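Local atomic coordinates of predicted metal-dependent phosphohydrolase (Magnetospirillum magnetotacticum MS-1, PDB entry 3KH1), a protein that is predicted to be a metal-dependent phosphohydrolase of the HD-domain superfamily, probably acting as a 5'-deoxynucleotidase. Residues E19-L31 / S36-I48. Residues are numbered along the deposited sequence; the frame is centred on the assembly and turned at random. Where two conformers were deposited one is given.
Sequences EIDKLKTILRQTL and SRRENDAEHSWHI. With ACT (acetate ion), chain D.
A short antiparallel pairing with a beta bulge, lying within an HD-domain fold, joins strands 27-28 and 30-31, separated by a corner at Gln29, in turn to strand 38-40 just before helix 41-54. Leu27 and Asn40, side chains on one face, and Leu31 and Arg38, side chains diverging, are both non-hydrogen-bonded pairs; the two-residue shift in register between them marks the bulge. Three backbone bonds tie the segments: Arg28 N to Glu39 O (2.9 Å), Glu39 N to Thr30 O and Asp41 N to Ile26 O. Arg28 O is buried by the contact and has no polar partner; Arg38 CG lies 3.2 Å from it.

The side chain of Arg28 bends at chi3 (49°), which lays its guanidinium flat on one face of the His44 ring, planes 14° apart and centres separated by 3.4 Å. From there Arg28 NE makes a salt bridge to Glu39 OE1 (3.1 Å), bent and well out of the guanidinium plane. His44 ND1 donates to the same oxygen at 2.8 Å, so two donors grip OE1 from one face of the carboxylate. A water links Arg28 NH1 to Asp41 OD1. Were Arg28 shortened to an alanine, that face of His44 would probably be left uncovered, and Glu39 OE1 would keep only the His44 donor from these two segments.

A calcium ion is bound about 3 Å from the Thr30 side chain; the Arg28-His44 stack is consistent with the active-site region of metal-dependent HD proteins.

Elsewhere, Leu23 CD1 packs on Asp41 CB (3.5 Å), and Leu27 CD1 sits over a guanidinium face of Arg38, whose N, NE and NH2 donate to an acetate, probably from the crystallisation liquor. Asn40 OD1 accepts from Glu43 N (2.9 Å) and Asn40 N donates to Glu43 OE2, a capping box. Helix 132-151 borders the strands: Arg28 touches Pro145, and Asp141 OD1 is hydrogen-bonded to His44 NE2. Glu39 OE2 forms a salt bridge with Lys24 of the second subunit, placing the contact at the dimer interface.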
loop_
_atom_site.group_PDB
_atom_site.type_symbol
_atom_site.label_atom_id
_atom_site.label_comp_id
_atom_site.label_asym_id
_atom_site.label_seq_id
_atom_site.Cartn_x
_atom_site.Cartn_y
_atom_site.Cartn_z
ATOM N N GLU A 19 -3.778 -10.769 -9.671
ATOM C CA GLU A 19 -2.561 -10.573 -10.457
ATOM C C GLU A 19 -1.570 -9.622 -9.787
ATOM O O GLU A 19 -0.364 -9.871 -9.768
ATOM C CB GLU A 19 -2.914 -10.050 -11.825
ATOM C CG GLU A 19 -1.683 -9.869 -12.747
ATOM C CD GLU A 19 -0.987 -11.160 -13.236
ATOM O OE1 GLU A 19 -1.469 -12.289 -13.002
ATOM O OE2 GLU A 19 0.050 -11.046 -13.938
ATOM N N ILE A 20 -2.086 -8.570 -9.165
ATOM C CA ILE A 20 -1.209 -7.524 -8.646
ATOM C C ILE A 20 -0.506 -7.929 -7.368
ATOM O O ILE A 20 0.373 -7.180 -6.923
ATOM C CB ILE A 20 -1.926 -6.141 -8.561
ATOM C CG1 ILE A 20 -3.031 -6.118 -7.511
ATOM C CG2 ILE A 20 -2.411 -5.667 -9.937
ATOM C CD1 ILE A 20 -3.677 -4.707 -7.274
ATOM N N ASP A 21 -0.813 -9.090 -6.769
ATOM C CA ASP A 21 0.094 -9.673 -5.778
ATOM C C ASP A 21 1.535 -9.615 -6.235
ATOM O O ASP A 21 2.470 -9.501 -5.406
ATOM C CB ASP A 21 -0.267 -11.139 -5.430
ATOM C CG ASP A 21 0.412 -11.649 -4.119
ATOM O OD1 ASP A 21 -0.051 -11.231 -3.049
ATOM O OD2 ASP A 21 1.328 -12.532 -4.162
ATOM N N LYS A 22 1.736 -9.777 -7.548
ATOM C CA LYS A 22 3.078 -9.862 -8.104
ATOM C C LYS A 22 3.903 -8.601 -7.912
ATOM O O LYS A 22 5.132 -8.647 -8.000
ATOM C CB LYS A 22 2.984 -10.206 -9.575
ATOM C CG LYS A 22 2.413 -11.595 -9.840
ATOM C CD LYS A 22 2.304 -11.842 -11.370
ATOM C CE LYS A 22 1.714 -13.181 -11.744
ATOM N NZ LYS A 22 1.620 -13.293 -13.263
ATOM N N LEU A 23 3.273 -7.472 -7.611
ATOM C CA LEU A 23 4.050 -6.233 -7.389
ATOM C C LEU A 23 4.982 -6.387 -6.195
ATOM O O LEU A 23 6.016 -5.725 -6.082
ATOM C CB LEU A 23 3.114 -5.037 -7.230
ATOM C CG LEU A 23 3.812 -3.676 -7.177
ATOM C CD1 LEU A 23 4.527 -3.429 -8.516
ATOM C CD2 LEU A 23 2.819 -2.615 -6.850
ATOM N N LYS A 24 4.593 -7.257 -5.274
ATOM C CA LYS A 24 5.344 -7.508 -4.043
ATOM C C LYS A 24 6.723 -8.102 -4.307
ATOM O O LYS A 24 7.581 -7.979 -3.428
ATOM C CB LYS A 24 4.522 -8.440 -3.130
ATOM C CG LYS A 24 3.195 -7.783 -2.659
ATOM C CD LYS A 24 2.232 -8.780 -2.039
ATOM C CE LYS A 24 0.862 -8.163 -1.806
ATOM N NZ LYS A 24 -0.141 -9.179 -1.301
ATOM N N THR A 25 6.936 -8.652 -5.487
ATOM C CA THR A 25 8.163 -9.316 -5.857
ATOM C C THR A 25 9.128 -8.408 -6.626
ATOM O O THR A 25 10.217 -8.836 -6.965
ATOM C CB THR A 25 7.868 -10.609 -6.772
ATOM O OG1 THR A 25 7.408 -10.191 -8.049
ATOM C CG2 THR A 25 6.860 -11.472 -6.197
ATOM N N ILE A 26 8.729 -7.169 -6.912
ATOM C CA ILE A 26 9.558 -6.226 -7.702
ATOM C C ILE A 26 10.361 -5.386 -6.731
ATOM O O ILE A 26 9.806 -4.639 -5.892
ATOM C CB ILE A 26 8.718 -5.345 -8.611
ATOM C CG1 ILE A 26 7.801 -6.162 -9.524
ATOM C CG2 ILE A 26 9.632 -4.396 -9.443
ATOM C CD1 ILE A 26 8.533 -7.124 -10.462
ATOM N N LEU A 27 11.670 -5.502 -6.800
ATOM C CA LEU A 27 12.583 -4.847 -5.833
ATOM C C LEU A 27 13.225 -3.563 -6.352
ATOM O O LEU A 27 13.630 -3.454 -7.510
ATOM C CB LEU A 27 13.687 -5.811 -5.411
ATOM C CG LEU A 27 13.120 -7.107 -4.787
ATOM C CD1 LEU A 27 14.155 -8.086 -4.372
ATOM C CD2 LEU A 27 12.136 -6.784 -3.613
ATOM N N ARG A 28 13.297 -2.598 -5.471
ATOM C CA ARG A 28 13.922 -1.310 -5.701
ATOM C C ARG A 28 15.354 -1.326 -5.164
ATOM O O ARG A 28 15.775 -2.271 -4.489
ATOM C CB ARG A 28 13.124 -0.242 -4.952
ATOM C CG ARG A 28 11.733 -0.069 -5.497
ATOM C CD ARG A 28 10.800 0.721 -4.624
ATOM N NE ARG A 28 11.383 1.959 -4.186
ATOM C CZ ARG A 28 11.472 3.104 -4.810
ATOM N NH1 ARG A 28 10.818 3.291 -5.930
ATOM N NH2 ARG A 28 12.127 4.126 -4.210
ATOM N N GLN A 29 16.102 -0.247 -5.396
ATOM C CA GLN A 29 17.430 -0.094 -4.762
ATOM C C GLN A 29 17.398 0.591 -3.399
ATOM O O GLN A 29 18.364 0.477 -2.627
ATOM C CB GLN A 29 18.379 0.674 -5.684
ATOM C CG GLN A 29 18.723 -0.112 -6.900
ATOM C CD GLN A 29 19.403 -1.419 -6.533
ATOM O OE1 GLN A 29 20.480 -1.414 -5.909
ATOM N NE2 GLN A 29 18.785 -2.550 -6.916
ATOM N N THR A 30 16.310 1.265 -3.068
ATOM C CA THR A 30 16.076 1.820 -1.750
ATOM C C THR A 30 16.107 0.723 -0.735
ATOM O O THR A 30 15.524 -0.299 -0.943
ATOM C CB THR A 30 14.680 2.506 -1.727
ATOM O OG1 THR A 30 14.565 3.461 -2.822
ATOM C CG2 THR A 30 14.382 3.106 -0.364
ATOM N N LEU A 31 16.818 0.944 0.356
ATOM C CA LEU A 31 16.826 0.013 1.480
ATOM C C LEU A 31 15.792 0.407 2.503
ATOM O O LEU A 31 15.478 1.573 2.670
ATOM C CB LEU A 31 18.197 -0.052 2.150
ATOM C CG LEU A 31 19.393 -0.374 1.249
ATOM C CD1 LEU A 31 20.701 -0.408 2.077
ATOM C CD2 LEU A 31 19.179 -1.683 0.525
ATOM N N SER A 36 18.161 -3.582 6.283
ATOM C CA SER A 36 17.992 -5.018 6.357
ATOM C C SER A 36 17.810 -5.723 4.996
ATOM O O SER A 36 18.078 -6.899 4.881
ATOM C CB SER A 36 16.825 -5.388 7.277
ATOM O OG SER A 36 15.610 -4.886 6.821
ATOM N N ARG A 37 17.268 -4.998 4.023
ATOM C CA ARG A 37 16.964 -5.535 2.690
ATOM C C ARG A 37 16.502 -4.351 1.834
ATOM O O ARG A 37 16.131 -3.281 2.353
ATOM C CB ARG A 37 15.887 -6.646 2.741
ATOM C CG ARG A 37 14.591 -6.157 3.361
ATOM C CD ARG A 37 13.544 -7.242 3.272
ATOM N NE ARG A 37 12.261 -6.876 3.849
ATOM C CZ ARG A 37 11.357 -6.134 3.266
ATOM N NH1 ARG A 37 11.572 -5.572 2.081
ATOM N NH2 ARG A 37 10.228 -5.884 3.909
ATOM N N ARG A 38 16.436 -4.594 0.531
ATOM C CA ARG A 38 15.789 -3.675 -0.418
ATOM C C ARG A 38 14.294 -3.626 -0.164
ATOM O O ARG A 38 13.656 -4.652 0.150
ATOM C CB ARG A 38 16.043 -4.142 -1.840
ATOM C CG ARG A 38 17.471 -3.946 -2.313
ATOM C CD ARG A 38 17.744 -4.739 -3.591
ATOM N NE ARG A 38 17.656 -6.171 -3.282
ATOM C CZ ARG A 38 17.523 -7.151 -4.160
ATOM N NH1 ARG A 38 17.454 -6.895 -5.462
ATOM N NH2 ARG A 38 17.401 -8.411 -3.761
ATOM N N GLU A 39 13.716 -2.453 -0.406
ATOM C CA GLU A 39 12.286 -2.244 -0.460
ATOM C C GLU A 39 11.652 -2.815 -1.709
ATOM O O GLU A 39 12.268 -2.749 -2.791
ATOM C CB GLU A 39 12.051 -0.702 -0.425
ATOM C CG GLU A 39 10.696 -0.290 -0.147
ATOM C CD GLU A 39 10.528 1.220 -0.201
ATOM O OE1 GLU A 39 11.007 1.901 -1.154
ATOM O OE2 GLU A 39 9.795 1.674 0.647
ATOM N N ASN A 40 10.454 -3.398 -1.598
ATOM C CA ASN A 40 9.710 -3.807 -2.751
ATOM C C ASN A 40 8.702 -2.743 -3.203
ATOM O O ASN A 40 8.367 -1.808 -2.468
ATOM C CB ASN A 40 9.108 -5.224 -2.594
ATOM C CG ASN A 40 7.881 -5.268 -1.719
ATOM O OD1 ASN A 40 6.858 -4.594 -1.993
ATOM N ND2 ASN A 40 7.911 -6.124 -0.687
ATOM N N ASP A 41 8.189 -2.869 -4.428
ATOM C CA ASP A 41 7.314 -1.850 -4.977
ATOM C C ASP A 41 5.998 -1.740 -4.213
ATOM O O ASP A 41 5.437 -0.651 -4.137
ATOM C CB ASP A 41 6.990 -2.124 -6.455
ATOM C CG ASP A 41 8.013 -1.600 -7.406
ATOM O OD1 ASP A 41 9.049 -1.044 -6.996
ATOM O OD2 ASP A 41 7.726 -1.747 -8.624
ATOM N N ALA A 42 5.440 -2.857 -3.748
ATOM C CA ALA A 42 4.142 -2.811 -3.044
ATOM C C ALA A 42 4.308 -2.070 -1.730
ATOM O O ALA A 42 3.511 -1.195 -1.403
ATOM C CB ALA A 42 3.587 -4.232 -2.819
ATOM N N GLU A 43 5.332 -2.406 -0.950
ATOM C CA GLU A 43 5.496 -1.733 0.351
ATOM C C GLU A 43 5.928 -0.275 0.149
ATOM O O GLU A 43 5.549 0.569 0.939
ATOM C CB GLU A 43 6.384 -2.475 1.253
ATOM C CG GLU A 43 7.716 -2.517 0.795
ATOM C CD GLU A 43 8.631 -3.654 1.505
ATOM O OE1 GLU A 43 8.219 -4.462 2.370
ATOM O OE2 GLU A 43 9.741 -3.689 1.105
ATOM N N HIS A 44 6.605 0.043 -0.963
ATOM C CA HIS A 44 6.922 1.439 -1.311
ATOM C C HIS A 44 5.645 2.218 -1.564
ATOM O O HIS A 44 5.483 3.318 -1.005
ATOM C CB HIS A 44 7.837 1.489 -2.547
ATOM C CG HIS A 44 8.187 2.873 -2.982
ATOM N ND1 HIS A 44 9.165 3.618 -2.344
ATOM C CD2 HIS A 44 7.642 3.689 -3.921
ATOM C CE1 HIS A 44 9.257 4.797 -2.942
ATOM N NE2 HIS A 44 8.317 4.883 -3.859
ATOM N N SER A 45 4.732 1.655 -2.372
ATOM C CA SER A 45 3.483 2.335 -2.668
ATOM C C SER A 45 2.642 2.469 -1.376
ATOM O O SER A 45 1.982 3.504 -1.199
ATOM C CB SER A 45 2.720 1.638 -3.782
ATOM O OG SER A 45 3.325 1.943 -5.035
ATOM N N TRP A 46 2.599 1.449 -0.511
ATOM C CA TRP A 46 1.961 1.620 0.799
ATOM C C TRP A 46 2.498 2.865 1.491
ATOM O O TRP A 46 1.735 3.681 2.006
ATOM C CB TRP A 46 2.217 0.381 1.702
ATOM C CG TRP A 46 1.842 0.675 3.133
ATOM C CD1 TRP A 46 0.599 0.678 3.632
ATOM C CD2 TRP A 46 2.728 1.037 4.185
ATOM N NE1 TRP A 46 0.610 1.057 4.925
ATOM C CE2 TRP A 46 1.924 1.279 5.302
ATOM C CE3 TRP A 46 4.105 1.175 4.277
ATOM C CZ2 TRP A 46 2.438 1.698 6.519
ATOM C CZ3 TRP A 46 4.637 1.548 5.523
ATOM C CH2 TRP A 46 3.801 1.816 6.619
ATOM N N HIS A 47 3.799 2.987 1.545
ATOM C CA HIS A 47 4.420 4.026 2.325
ATOM C C HIS A 47 4.121 5.397 1.798
ATOM O O HIS A 47 3.732 6.297 2.548
ATOM C CB HIS A 47 5.927 3.780 2.341
ATOM C CG HIS A 47 6.653 4.360 3.520
ATOM N ND1 HIS A 47 8.000 4.163 3.695
ATOM C CD2 HIS A 47 6.241 5.129 4.559
ATOM C CE1 HIS A 47 8.377 4.752 4.822
ATOM N NE2 HIS A 47 7.334 5.330 5.381
ATOM N N ILE A 48 4.205 5.570 0.483
ATOM C CA ILE A 48 3.963 6.899 -0.102
ATOM C C ILE A 48 2.488 7.266 -0.054
ATOM O O ILE A 48 2.145 8.415 0.112
ATOM C CB ILE A 48 4.377 7.037 -1.596
ATOM C CG1 ILE A 48 5.693 6.341 -1.970
ATOM C CG2 ILE A 48 4.476 8.529 -1.974
ATOM C CD1 ILE A 48 6.847 6.615 -0.984
HETATM C C ACT D . 17.977 -7.997 -0.202
HETATM O O ACT D . 17.155 -8.717 -0.788
HETATM O OXT ACT D . 18.002 -6.794 -0.475
HETATM C CH3 ACT D . 18.896 -8.579 0.823
HETATM O O HOH W 1 9.539 1.556 -7.782
#